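Local structure of membrane-anchored mycosin mycp1 (Mycobacterium thermoresistibile, 4HVL) at residues A[68-73]-A[178-183]; A[164-169]-A[198-203]; A[174-179]-A[210-215]. The protein is a subtilisin-like serine protease, an essential component of the mycobacterial ESX-1 (type VII) secretion system. All blocks are in the same frame, centred on the assembly; numbering follows the deposited sequence.

Contact 1. Residues A[68-73]-A[178-183]. With ZN (zinc ion), chain B.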
ATOM      1  N   VAL A  68      -3.484   1.921  -8.055  1.00 16.53           N
ATOM      2  CA  VAL A  68      -2.299   1.996  -7.220  1.00 16.20           C
ATOM      3  C   VAL A  68      -2.059   3.438  -6.836  1.00 15.84           C
ATOM      4  O   VAL A  68      -1.754   4.262  -7.697  1.00 15.76           O
ATOM      5  CB  VAL A  68      -1.065   1.457  -7.960  1.00 16.23           C
ATOM      6  CG1 VAL A  68       0.137   1.416  -7.025  1.00 16.29           C
ATOM      7  CG2 VAL A  68      -1.355   0.075  -8.543  1.00 16.32           C
ATOM      8  N   ILE A  69      -2.257   3.753  -5.555  1.00 15.51           N
ATOM      9  CA  ILE A  69      -2.037   5.104  -5.042  1.00 15.23           C
ATOM     10  C   ILE A  69      -0.636   5.077  -4.440  1.00 14.90           C
ATOM     11  O   ILE A  69      -0.384   4.413  -3.438  1.00 14.45           O
ATOM     12  CB  ILE A  69      -3.109   5.495  -4.002  1.00 15.65           C
ATOM     13  CG1 ILE A  69      -4.510   5.274  -4.594  1.00 15.96           C
ATOM     14  CG2 ILE A  69      -2.896   6.922  -3.529  1.00 15.75           C
ATOM     15  CD1 ILE A  69      -5.639   5.796  -3.743  1.00 16.19           C
ATOM     16  N   ASP A  70       0.281   5.783  -5.078  1.00 15.23           N
ATOM     17  CA  ASP A  70       1.712   5.650  -4.808  1.00 15.35           C
ATOM     18  C   ASP A  70       2.415   6.892  -5.429  1.00 15.35           C
ATOM     19  O   ASP A  70       1.851   7.993  -5.372  1.00 15.38           O
ATOM     20  CB  ASP A  70       2.185   4.314  -5.404  1.00 15.77           C
ATOM     21  CG  ASP A  70       3.473   3.792  -4.784  1.00 16.53           C
ATOM     22  OD1 ASP A  70       4.492   4.531  -4.875  1.00 16.55           O
ATOM     23  OD2 ASP A  70       3.472   2.631  -4.254  1.00 16.90           O
ATOM     24  N   THR A  71       3.606   6.742  -6.020  1.00 14.99           N
ATOM     25  CA  THR A  71       4.373   7.889  -6.503  1.00 14.72           C
ATOM     26  C   THR A  71       4.302   8.017  -8.048  1.00 14.81           C
ATOM     27  O   THR A  71       5.174   8.637  -8.661  1.00 14.89           O
ATOM     28  CB  THR A  71       5.862   7.777  -6.099  1.00 14.74           C
ATOM     29  OG1 THR A  71       6.441   6.656  -6.784  1.00 14.67           O
ATOM     30  CG2 THR A  71       6.014   7.600  -4.590  1.00 14.76           C
ATOM     31  N   GLY A  72       3.275   7.439  -8.677  1.00 14.53           N
ATOM     32  CA  GLY A  72       3.252   7.395 -10.138  1.00 14.70           C
ATOM     33  C   GLY A  72       3.999   6.183 -10.689  1.00 14.75           C
ATOM     34  O   GLY A  72       4.709   5.454  -9.956  1.00 14.29           O
ATOM     35  N   VAL A  73       3.828   5.972 -11.989  1.00 14.87           N
ATOM     36  CA  VAL A  73       4.399   4.827 -12.693  1.00 15.23           C
ATOM     37  C   VAL A  73       4.919   5.267 -14.055  1.00 15.87           C
ATOM     38  O   VAL A  73       4.222   5.988 -14.794  1.00 15.42           O
ATOM     39  CB  VAL A  73       3.349   3.727 -12.921  1.00 15.27           C
ATOM     40  CG1 VAL A  73       3.926   2.595 -13.768  1.00 15.71           C
ATOM     41  CG2 VAL A  73       2.856   3.165 -11.594  1.00 15.10           C
ATOM     42  N   ASN A 178      -4.937  -0.295  -4.046  1.00 15.49           N
ATOM     43  CA  ASN A 178      -3.731  -0.439  -3.233  1.00 15.43           C
ATOM     44  C   ASN A 178      -3.264   0.931  -2.791  1.00 15.20           C
ATOM     45  O   ASN A 178      -2.902   1.767  -3.633  1.00 15.25           O
ATOM     46  CB  ASN A 178      -2.627  -1.103  -4.063  1.00 15.66           C
ATOM     47  CG  ASN A 178      -1.361  -1.366  -3.271  1.00 15.54           C
ATOM     48  OD1 ASN A 178      -1.204  -2.395  -2.611  1.00 15.84           O
ATOM     49  ND2 ASN A 178      -0.437  -0.461  -3.373  1.00 15.95           N
ATOM     50  N   ILE A 179      -3.266   1.163  -1.479  1.00 14.77           N
ATOM     51  CA  ILE A 179      -2.843   2.443  -0.929  1.00 14.55           C
ATOM     52  C   ILE A 179      -1.492   2.269  -0.237  1.00 14.48           C
ATOM     53  O   ILE A 179      -1.393   1.631   0.808  1.00 13.75           O
ATOM     54  CB  ILE A 179      -3.878   3.003   0.083  1.00 14.72           C
ATOM     55  CG1 ILE A 179      -5.266   3.059  -0.564  1.00 14.55           C
ATOM     56  CG2 ILE A 179      -3.432   4.383   0.572  1.00 15.03           C
ATOM     57  CD1 ILE A 179      -6.359   3.745   0.251  1.00 14.55           C
ATOM     58  N   SER A 180      -0.457   2.819  -0.854  1.00 14.56           N
ATOM     59  CA  SER A 180       0.878   2.760  -0.317  1.00 15.44           C
ATOM     60  C   SER A 180       1.070   3.851   0.740  1.00 16.06           C
ATOM     61  O   SER A 180       1.970   3.756   1.552  1.00 16.56           O
ATOM     62  CB  SER A 180       1.941   2.907  -1.421  1.00 15.69           C
ATOM     63  OG  SER A 180       1.779   1.946  -2.456  1.00 15.77           O
ATOM     64  N   GLU A 181       0.227   4.888   0.726  1.00 17.06           N
ATOM     65  CA  GLU A 181       0.371   6.015   1.675  1.00 18.17           C
ATOM     66  C   GLU A 181       0.140   5.509   3.094  1.00 18.21           C
ATOM     67  O   GLU A 181      -0.823   4.778   3.351  1.00 17.78           O
ATOM     68  CB  GLU A 181      -0.644   7.127   1.343  1.00 19.10           C
ATOM     69  CG  GLU A 181      -0.731   8.287   2.326  1.00 20.34           C
ATOM     70  CD  GLU A 181       0.568   9.057   2.451  1.00 22.11           C
ATOM     71  OE1 GLU A 181       1.271   9.252   1.449  1.00 23.20           O
ATOM     72  OE2 GLU A 181       0.895   9.471   3.581  1.00 24.39           O
ATOM     73  N   ALA A 182       1.028   5.880   4.008  1.00 18.59           N
ATOM     74  CA  ALA A 182       0.813   5.598   5.418  1.00 18.78           C
ATOM     75  C   ALA A 182       1.239   6.827   6.184  1.00 19.47           C
ATOM     76  O   ALA A 182       2.405   6.969   6.540  1.00 19.39           O
ATOM     77  CB  ALA A 182       1.594   4.371   5.857  1.00 19.09           C
ATOM     78  N   ALA A 183       0.278   7.713   6.438  1.00 19.81           N
ATOM     79  CA  ALA A 183       0.558   9.005   7.086  1.00 20.18           C
ATOM     80  C   ALA A 183       0.480   8.865   8.589  1.00 20.33           C
ATOM     81  O   ALA A 183      -0.470   8.292   9.101  1.00 19.88           O
ATOM     82  CB  ALA A 183      -0.441  10.040   6.631  1.00 20.36           C
TER
HETATM   83 ZN    ZN B 501       1.022   9.360  -0.547  0.85 20.28          ZN
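Val68 lies level with Asn178 on two neighbouring parallel strands, their side chains side by side on the face covered by helix 102-110. At Ile69 the backbone bonds both ways: its N reaches Asn178 O at 2.8 Å, and its O takes the N-H of Ser180 at 3.0 Å. The Ile69 side chain leaves by the other face, where CD1 lies 4.2 Å from Ile179 CG1 under helix 154-171. This is the middle of the parallel sheet of the subtilisin fold, with strand 65-70 ending at Asp70, the predicted aspartate of the charge relay. With CG anti to the backbone N (chi1 -159°), the Asp70 carboxylate reaches over to Ser180 on the neighbouring segment, and Ser180 OG donates to OD2 at 2.6 Å from above the carboxylate plane. OD2 also accepts from Thr105, while OD1 is hydrogen-bonded to ND1 of His101, the predicted histidine of the relay, and uses its anti lone pair for Thr71 N at 2.6 Å, a bond that is short but bent (131°). Several donors thus fix the rotation of the carboxylate. Beyond Ser180, Glu181 turns aside to bind a zinc ion through OE1 at 2.0 Å, together with His133 and Thr134.

Contact 2. Residues A[164-169]-A[198-203]. With ZN (zinc ion), chain C.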
ATOM      1  N   ARG A 164      -9.497  12.568  -1.550  1.00 15.79           N
ATOM      2  CA  ARG A 164      -9.974  12.760  -2.923  1.00 15.71           C
ATOM      3  C   ARG A 164      -9.453  11.667  -3.877  1.00 15.63           C
ATOM      4  O   ARG A 164     -10.161  11.226  -4.799  1.00 15.57           O
ATOM      5  CB  ARG A 164      -9.584  14.145  -3.454  1.00 15.69           C
ATOM      6  CG  ARG A 164     -10.298  15.296  -2.761  1.00 16.20           C
ATOM      7  CD  ARG A 164     -10.027  16.652  -3.412  1.00 16.42           C
ATOM      8  NE  ARG A 164      -8.743  17.228  -2.990  1.00 16.59           N
ATOM      9  CZ  ARG A 164      -7.607  17.231  -3.697  1.00 16.32           C
ATOM     10  NH1 ARG A 164      -7.522  16.678  -4.897  1.00 16.06           N
ATOM     11  NH2 ARG A 164      -6.520  17.788  -3.172  1.00 16.71           N
ATOM     12  N   ALA A 165      -8.206  11.247  -3.682  1.00 15.51           N
ATOM     13  CA  ALA A 165      -7.630  10.220  -4.530  1.00 15.51           C
ATOM     14  C   ALA A 165      -8.371   8.886  -4.388  1.00 15.15           C
ATOM     15  O   ALA A 165      -8.489   8.132  -5.366  1.00 14.82           O
ATOM     16  CB  ALA A 165      -6.136  10.038  -4.227  1.00 15.48           C
ATOM     17  N   ILE A 166      -8.862   8.592  -3.191  1.00 14.96           N
ATOM     18  CA  ILE A 166      -9.604   7.353  -2.960  1.00 15.54           C
ATOM     19  C   ILE A 166     -10.960   7.456  -3.672  1.00 16.21           C
ATOM     20  O   ILE A 166     -11.366   6.510  -4.358  1.00 16.23           O
ATOM     21  CB  ILE A 166      -9.756   7.050  -1.446  1.00 15.63           C
ATOM     22  CG1 ILE A 166      -8.392   6.729  -0.828  1.00 15.60           C
ATOM     23  CG2 ILE A 166     -10.669   5.868  -1.213  1.00 16.01           C
ATOM     24  CD1 ILE A 166      -8.331   6.876   0.681  1.00 16.13           C
ATOM     25  N   VAL A 167     -11.631   8.616  -3.553  1.00 16.35           N
ATOM     26  CA  VAL A 167     -12.892   8.849  -4.279  1.00 16.92           C
ATOM     27  C   VAL A 167     -12.661   8.663  -5.785  1.00 17.00           C
ATOM     28  O   VAL A 167     -13.378   7.891  -6.467  1.00 16.93           O
ATOM     29  CB  VAL A 167     -13.507  10.249  -3.975  1.00 17.16           C
ATOM     30  CG1 VAL A 167     -14.683  10.556  -4.887  1.00 17.77           C
ATOM     31  CG2 VAL A 167     -13.990  10.308  -2.529  1.00 17.60           C
ATOM     32  N   HIS A 168     -11.663   9.373  -6.303  1.00 16.82           N
ATOM     33  CA  HIS A 168     -11.328   9.299  -7.709  1.00 16.70           C
ATOM     34  C   HIS A 168     -10.971   7.854  -8.158  1.00 16.57           C
ATOM     35  O   HIS A 168     -11.462   7.386  -9.189  1.00 15.71           O
ATOM     36  CB  HIS A 168     -10.211  10.284  -8.003  1.00 17.42           C
ATOM     37  CG  HIS A 168      -9.718  10.263  -9.414  1.00 17.84           C
ATOM     38  ND1 HIS A 168     -10.423  10.804 -10.461  1.00 19.75           N
ATOM     39  CD2 HIS A 168      -8.559   9.805  -9.942  1.00 18.13           C
ATOM     40  CE1 HIS A 168      -9.730  10.669 -11.582  1.00 19.10           C
ATOM     41  NE2 HIS A 168      -8.591  10.066 -11.291  1.00 18.63           N
ATOM     42  N   ALA A 169     -10.154   7.145  -7.367  1.00 16.68           N
ATOM     43  CA  ALA A 169      -9.805   5.756  -7.679  1.00 16.72           C
ATOM     44  C   ALA A 169     -11.045   4.893  -7.841  1.00 17.39           C
ATOM     45  O   ALA A 169     -11.147   4.079  -8.767  1.00 18.41           O
ATOM     46  CB  ALA A 169      -8.881   5.179  -6.617  1.00 16.21           C
ATOM     47  N   ALA A 198     -14.639   8.728   5.066  1.00 17.82           N
ATOM     48  CA  ALA A 198     -15.795   8.755   4.179  1.00 17.48           C
ATOM     49  C   ALA A 198     -15.417   8.211   2.804  1.00 16.94           C
ATOM     50  O   ALA A 198     -16.216   7.489   2.178  1.00 17.28           O
ATOM     51  CB  ALA A 198     -16.356  10.163   4.069  1.00 18.06           C
ATOM     52  N   ALA A 199     -14.205   8.525   2.335  1.00 16.57           N
ATOM     53  CA  ALA A 199     -13.751   8.059   1.025  1.00 16.30           C
ATOM     54  C   ALA A 199     -13.553   6.554   1.029  1.00 16.32           C
ATOM     55  O   ALA A 199     -13.944   5.881   0.088  1.00 16.50           O
ATOM     56  CB  ALA A 199     -12.470   8.754   0.617  1.00 16.40           C
ATOM     57  N   VAL A 200     -12.957   6.023   2.095  1.00 16.37           N
ATOM     58  CA  VAL A 200     -12.723   4.585   2.197  1.00 16.31           C
ATOM     59  C   VAL A 200     -14.062   3.874   2.199  1.00 16.39           C
ATOM     60  O   VAL A 200     -14.265   2.889   1.463  1.00 16.55           O
ATOM     61  CB  VAL A 200     -11.898   4.235   3.467  1.00 17.16           C
ATOM     62  CG1 VAL A 200     -11.796   2.737   3.647  1.00 17.49           C
ATOM     63  CG2 VAL A 200     -10.478   4.813   3.382  1.00 17.68           C
ATOM     64  N   ASN A 201     -15.000   4.389   3.000  1.00 16.33           N
ATOM     65  CA  ASN A 201     -16.363   3.840   3.052  1.00 16.51           C
ATOM     66  C   ASN A 201     -17.055   3.818   1.695  1.00 17.03           C
ATOM     67  O   ASN A 201     -17.699   2.832   1.355  1.00 17.81           O
ATOM     68  CB  ASN A 201     -17.209   4.623   4.052  1.00 16.65           C
ATOM     69  CG  ASN A 201     -18.602   4.030   4.241  1.00 17.06           C
ATOM     70  OD1 ASN A 201     -18.752   2.922   4.720  1.00 16.80           O
ATOM     71  ND2 ASN A 201     -19.623   4.789   3.876  1.00 17.64           N
ATOM     72  N   TYR A 202     -16.945   4.917   0.948  1.00 17.10           N
ATOM     73  CA  TYR A 202     -17.520   5.042  -0.398  1.00 17.36           C
ATOM     74  C   TYR A 202     -16.907   4.004  -1.344  1.00 17.14           C
ATOM     75  O   TYR A 202     -17.633   3.306  -2.060  1.00 17.22           O
ATOM     76  CB  TYR A 202     -17.257   6.470  -0.864  1.00 17.91           C
ATOM     77  CG  TYR A 202     -17.590   6.892  -2.287  1.00 18.13           C
ATOM     78  CD1 TYR A 202     -18.812   7.462  -2.594  1.00 18.47           C
ATOM     79  CD2 TYR A 202     -16.632   6.809  -3.287  1.00 17.98           C
ATOM     80  CE1 TYR A 202     -19.087   7.902  -3.872  1.00 19.21           C
ATOM     81  CE2 TYR A 202     -16.886   7.239  -4.563  1.00 18.54           C
ATOM     82  CZ  TYR A 202     -18.113   7.794  -4.854  1.00 19.14           C
ATOM     83  OH  TYR A 202     -18.359   8.213  -6.122  1.00 19.27           O
ATOM     84  N   ALA A 203     -15.583   3.875  -1.331  1.00 16.68           N
ATOM     85  CA  ALA A 203     -14.914   2.882  -2.171  1.00 17.06           C
ATOM     86  C   ALA A 203     -15.394   1.467  -1.880  1.00 17.02           C
ATOM     87  O   ALA A 203     -15.688   0.693  -2.798  1.00 16.98           O
ATOM     88  CB  ALA A 203     -13.394   2.958  -2.017  1.00 16.67           C
TER
HETATM   89 ZN    ZN C 502     -12.344  11.722 -10.636  1.00 21.21          ZN
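Ile166 and Val167 carry the apolar packing on helix 154-171, against Ala199, Val200, Tyr202 and Ala203 of helix 194-206. Ala199 fits between the first two: its CB is 3.8 Å from Ile166 CB and equally 3.8 Å from Val167 CG2. The branches of Ile166 then part. CG2 lies over the backbone of Ala199, 3.5 Å from Ala199 O, and also touches the methyl of Ala203, whereas CD1 runs on to Val200 CG2 at 4.0 Å. The small alanines let the two helices come close, their axes 8.4 Å apart and only 12° from parallel.

The aromatic contact lies beside this row. Val167 has CG1 anti to its backbone N (chi1 171°), which brings that methyl to Tyr202 CE2 at 4.0 Å, the two side chains crossing at about a right angle. The phenol reaches over to the first helix, where its OH is hydrogen-bonded to Asn171 OD1 at that helix's last residue.

Hydrogen bonds between the two segments are absent; the polar and metal bonds of these residues lead elsewhere. His168, turned away from the second helix, binds a zinc ion through ND1 at 2.1 Å with Asp15 from the N-terminal part of the chain, while Arg164 NH1 reaches the carbonyls of Glu16 and Gly18. Ile166, Ala169 and Ala203 all rest on strand 176-179, which places this pair of near-parallel helices on one face of the parallel sheet, as in the alpha/beta core of subtilases.

Contact 3. Residues A[174-179]-A[210-215]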
ATOM      1  N   ALA A 174     -11.948   0.716 -10.347  1.00 18.82           N
ATOM      2  CA  ALA A 174     -11.010  -0.335  -9.892  1.00 18.37           C
ATOM      3  C   ALA A 174     -11.683  -1.233  -8.848  1.00 18.65           C
ATOM      4  O   ALA A 174     -12.464  -0.755  -8.017  1.00 18.85           O
ATOM      5  CB  ALA A 174      -9.763   0.299  -9.341  1.00 18.00           C
ATOM      6  N   GLN A 175     -11.426  -2.538  -8.903  1.00 19.11           N
ATOM      7  CA  GLN A 175     -12.067  -3.466  -7.973  1.00 19.10           C
ATOM      8  C   GLN A 175     -11.167  -3.780  -6.788  1.00 18.80           C
ATOM      9  O   GLN A 175     -11.624  -4.364  -5.793  1.00 18.07           O
ATOM     10  CB  GLN A 175     -12.479  -4.756  -8.666  1.00 20.52           C
ATOM     11  CG  GLN A 175     -13.474  -4.561  -9.788  1.00 21.63           C
ATOM     12  CD  GLN A 175     -12.821  -4.423 -11.142  1.00 22.38           C
ATOM     13  OE1 GLN A 175     -11.655  -4.742 -11.324  1.00 22.68           O
ATOM     14  NE2 GLN A 175     -13.567  -3.901 -12.091  1.00 23.98           N
ATOM     15  N   VAL A 176      -9.895  -3.376  -6.914  1.00 18.04           N
ATOM     16  CA  VAL A 176      -8.911  -3.380  -5.826  1.00 17.54           C
ATOM     17  C   VAL A 176      -8.194  -2.041  -5.860  1.00 16.95           C
ATOM     18  O   VAL A 176      -7.823  -1.555  -6.944  1.00 15.91           O
ATOM     19  CB  VAL A 176      -7.908  -4.533  -6.000  1.00 17.97           C
ATOM     20  CG1 VAL A 176      -6.962  -4.633  -4.806  1.00 17.92           C
ATOM     21  CG2 VAL A 176      -8.650  -5.848  -6.222  1.00 18.08           C
ATOM     22  N   ILE A 177      -8.049  -1.421  -4.681  1.00 16.48           N
ATOM     23  CA  ILE A 177      -7.310  -0.177  -4.526  1.00 16.21           C
ATOM     24  C   ILE A 177      -6.156  -0.386  -3.540  1.00 16.13           C
ATOM     25  O   ILE A 177      -6.369  -0.608  -2.327  1.00 16.74           O
ATOM     26  CB  ILE A 177      -8.214   0.965  -4.006  1.00 16.43           C
ATOM     27  CG1 ILE A 177      -9.394   1.175  -4.963  1.00 16.59           C
ATOM     28  CG2 ILE A 177      -7.416   2.257  -3.884  1.00 16.54           C
ATOM     29  CD1 ILE A 177     -10.418   2.178  -4.501  1.00 16.54           C
ATOM     30  N   ASN A 178      -4.937  -0.295  -4.046  1.00 15.49           N
ATOM     31  CA  ASN A 178      -3.731  -0.439  -3.233  1.00 15.43           C
ATOM     32  C   ASN A 178      -3.264   0.931  -2.791  1.00 15.20           C
ATOM     33  O   ASN A 178      -2.902   1.767  -3.633  1.00 15.25           O
ATOM     34  CB  ASN A 178      -2.627  -1.103  -4.063  1.00 15.66           C
ATOM     35  CG  ASN A 178      -1.361  -1.366  -3.271  1.00 15.54           C
ATOM     36  OD1 ASN A 178      -1.204  -2.395  -2.611  1.00 15.84           O
ATOM     37  ND2 ASN A 178      -0.437  -0.461  -3.373  1.00 15.95           N
ATOM     38  N   ILE A 179      -3.266   1.163  -1.479  1.00 14.77           N
ATOM     39  CA  ILE A 179      -2.843   2.443  -0.929  1.00 14.55           C
ATOM     40  C   ILE A 179      -1.492   2.269  -0.237  1.00 14.48           C
ATOM     41  O   ILE A 179      -1.393   1.631   0.808  1.00 13.75           O
ATOM     42  CB  ILE A 179      -3.878   3.003   0.083  1.00 14.72           C
ATOM     43  CG1 ILE A 179      -5.266   3.059  -0.564  1.00 14.55           C
ATOM     44  CG2 ILE A 179      -3.432   4.383   0.572  1.00 15.03           C
ATOM     45  CD1 ILE A 179      -6.359   3.745   0.251  1.00 14.55           C
ATOM     46  N   VAL A 210     -12.171  -3.428  -3.040  1.00 17.99           N
ATOM     47  CA  VAL A 210     -11.385  -3.920  -1.923  1.00 17.65           C
ATOM     48  C   VAL A 210     -10.306  -2.887  -1.727  1.00 16.64           C
ATOM     49  O   VAL A 210      -9.662  -2.528  -2.705  1.00 16.56           O
ATOM     50  CB  VAL A 210     -10.708  -5.247  -2.267  1.00 18.26           C
ATOM     51  CG1 VAL A 210      -9.573  -5.546  -1.280  1.00 18.41           C
ATOM     52  CG2 VAL A 210     -11.737  -6.362  -2.285  1.00 19.37           C
ATOM     53  N   VAL A 211     -10.119  -2.402  -0.499  1.00 15.74           N
ATOM     54  CA  VAL A 211      -9.055  -1.436  -0.224  1.00 15.33           C
ATOM     55  C   VAL A 211      -7.980  -2.046   0.651  1.00 14.77           C
ATOM     56  O   VAL A 211      -8.269  -2.521   1.715  1.00 15.16           O
ATOM     57  CB  VAL A 211      -9.585  -0.144   0.448  1.00 15.18           C
ATOM     58  CG1 VAL A 211      -8.450   0.851   0.607  1.00 15.22           C
ATOM     59  CG2 VAL A 211     -10.685   0.479  -0.403  1.00 15.44           C
ATOM     60  N   ILE A 212      -6.737  -1.995   0.194  1.00 14.85           N
ATOM     61  CA  ILE A 212      -5.588  -2.536   0.921  1.00 14.76           C
ATOM     62  C   ILE A 212      -4.665  -1.363   1.283  1.00 14.79           C
ATOM     63  O   ILE A 212      -4.388  -0.510   0.443  1.00 14.94           O
ATOM     64  CB  ILE A 212      -4.802  -3.537   0.066  1.00 14.77           C
ATOM     65  CG1 ILE A 212      -5.695  -4.652  -0.496  1.00 15.15           C
ATOM     66  CG2 ILE A 212      -3.660  -4.126   0.860  1.00 15.08           C
ATOM     67  CD1 ILE A 212      -6.449  -5.509   0.516  1.00 15.05           C
ATOM     68  N   ALA A 213      -4.201  -1.316   2.530  1.00 14.65           N
ATOM     69  CA  ALA A 213      -3.316  -0.241   2.971  1.00 14.78           C
ATOM     70  C   ALA A 213      -2.003  -0.770   3.560  1.00 14.83           C
ATOM     71  O   ALA A 213      -1.983  -1.784   4.262  1.00 14.62           O
ATOM     72  CB  ALA A 213      -4.010   0.639   4.006  1.00 14.95           C
ATOM     73  N   ALA A 214      -0.921  -0.046   3.300  1.00 14.70           N
ATOM     74  CA  ALA A 214       0.359  -0.315   3.920  1.00 15.01           C
ATOM     75  C   ALA A 214       0.300  -0.026   5.419  1.00 15.23           C
ATOM     76  O   ALA A 214      -0.278   0.977   5.845  1.00 15.25           O
ATOM     77  CB  ALA A 214       1.425   0.559   3.272  1.00 15.47           C
ATOM     78  N   ALA A 215       0.911  -0.879   6.221  1.00 15.34           N
ATOM     79  CA  ALA A 215       1.027  -0.589   7.652  1.00 15.71           C
ATOM     80  C   ALA A 215       1.843   0.674   7.937  1.00 16.47           C
ATOM     81  O   ALA A 215       1.606   1.323   8.953  1.00 17.05           O
ATOM     82  CB  ALA A 215       1.627  -1.774   8.403  1.00 15.99           C
TER
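Gln175 O is gripped by two donors, Val210 N at 3.0 Å and the guanidinium of Arg326. The Val210 N-H points straight at it, but from above the carbonyl plane (45° out). From here strands 176-179 and 210-214 run side by side in the central parallel sheet of the subtilisin fold, their axes 4.7 Å apart and 15° askew. The bonds alternate as parallel pairing demands: Ile177 N donates to Val210 O at 2.8 Å, Ile177 O accepts from Ile212 N, and Ile179 N donates to Ile212 O. Ala214 N to Ile179 O at 3.0 Å closes the series. Weaker CA-H...O contacts lie between them, such as Val176 CA to Val210 O at 3.3 Å.

Side chains divide between the two faces. Val176, Val210 and Ile212 share one with Asn178, where helix 334-343 covers Val210 and Ile212, and helix 311-328, whose first turn holds Ser312, the predicted catalytic serine, covers Asn178 and Ile212. Ile177, Val211 and Ile179 line the face under helices 154-171 and 194-206. There Ile179, its CG1 anti to the carbonyl carbon (chi1 -54°), leans across to the next strand and sets CD1 against Val211 CG1 at 3.6 Å.

How the contacts relate
From the N terminus, contact 1 closes the longest loop of the three when strand 176-179 comes back beside strand 65-70. Helix 154-171 lies within that loop, yet its partner in contact 2, helix 194-206, comes after it, so contacts 1 and 2 cross; contact 2 brings the helices together over the short excursion from 169 to 198. Contact 3, which crosses contact 2 as well, closes the beta-alpha-beta crossover in which helix 194-206 joins parallel neighbours 176-179 and 210-214. Contacts 1 and 3 share Asn178 and Ile179, joining three adjacent strands. The helix pair sits on them, with Ile166 CD1 3.7 Å from Ile179 CD1 and Ala203 CB 4.0 Å from Val211 CG2.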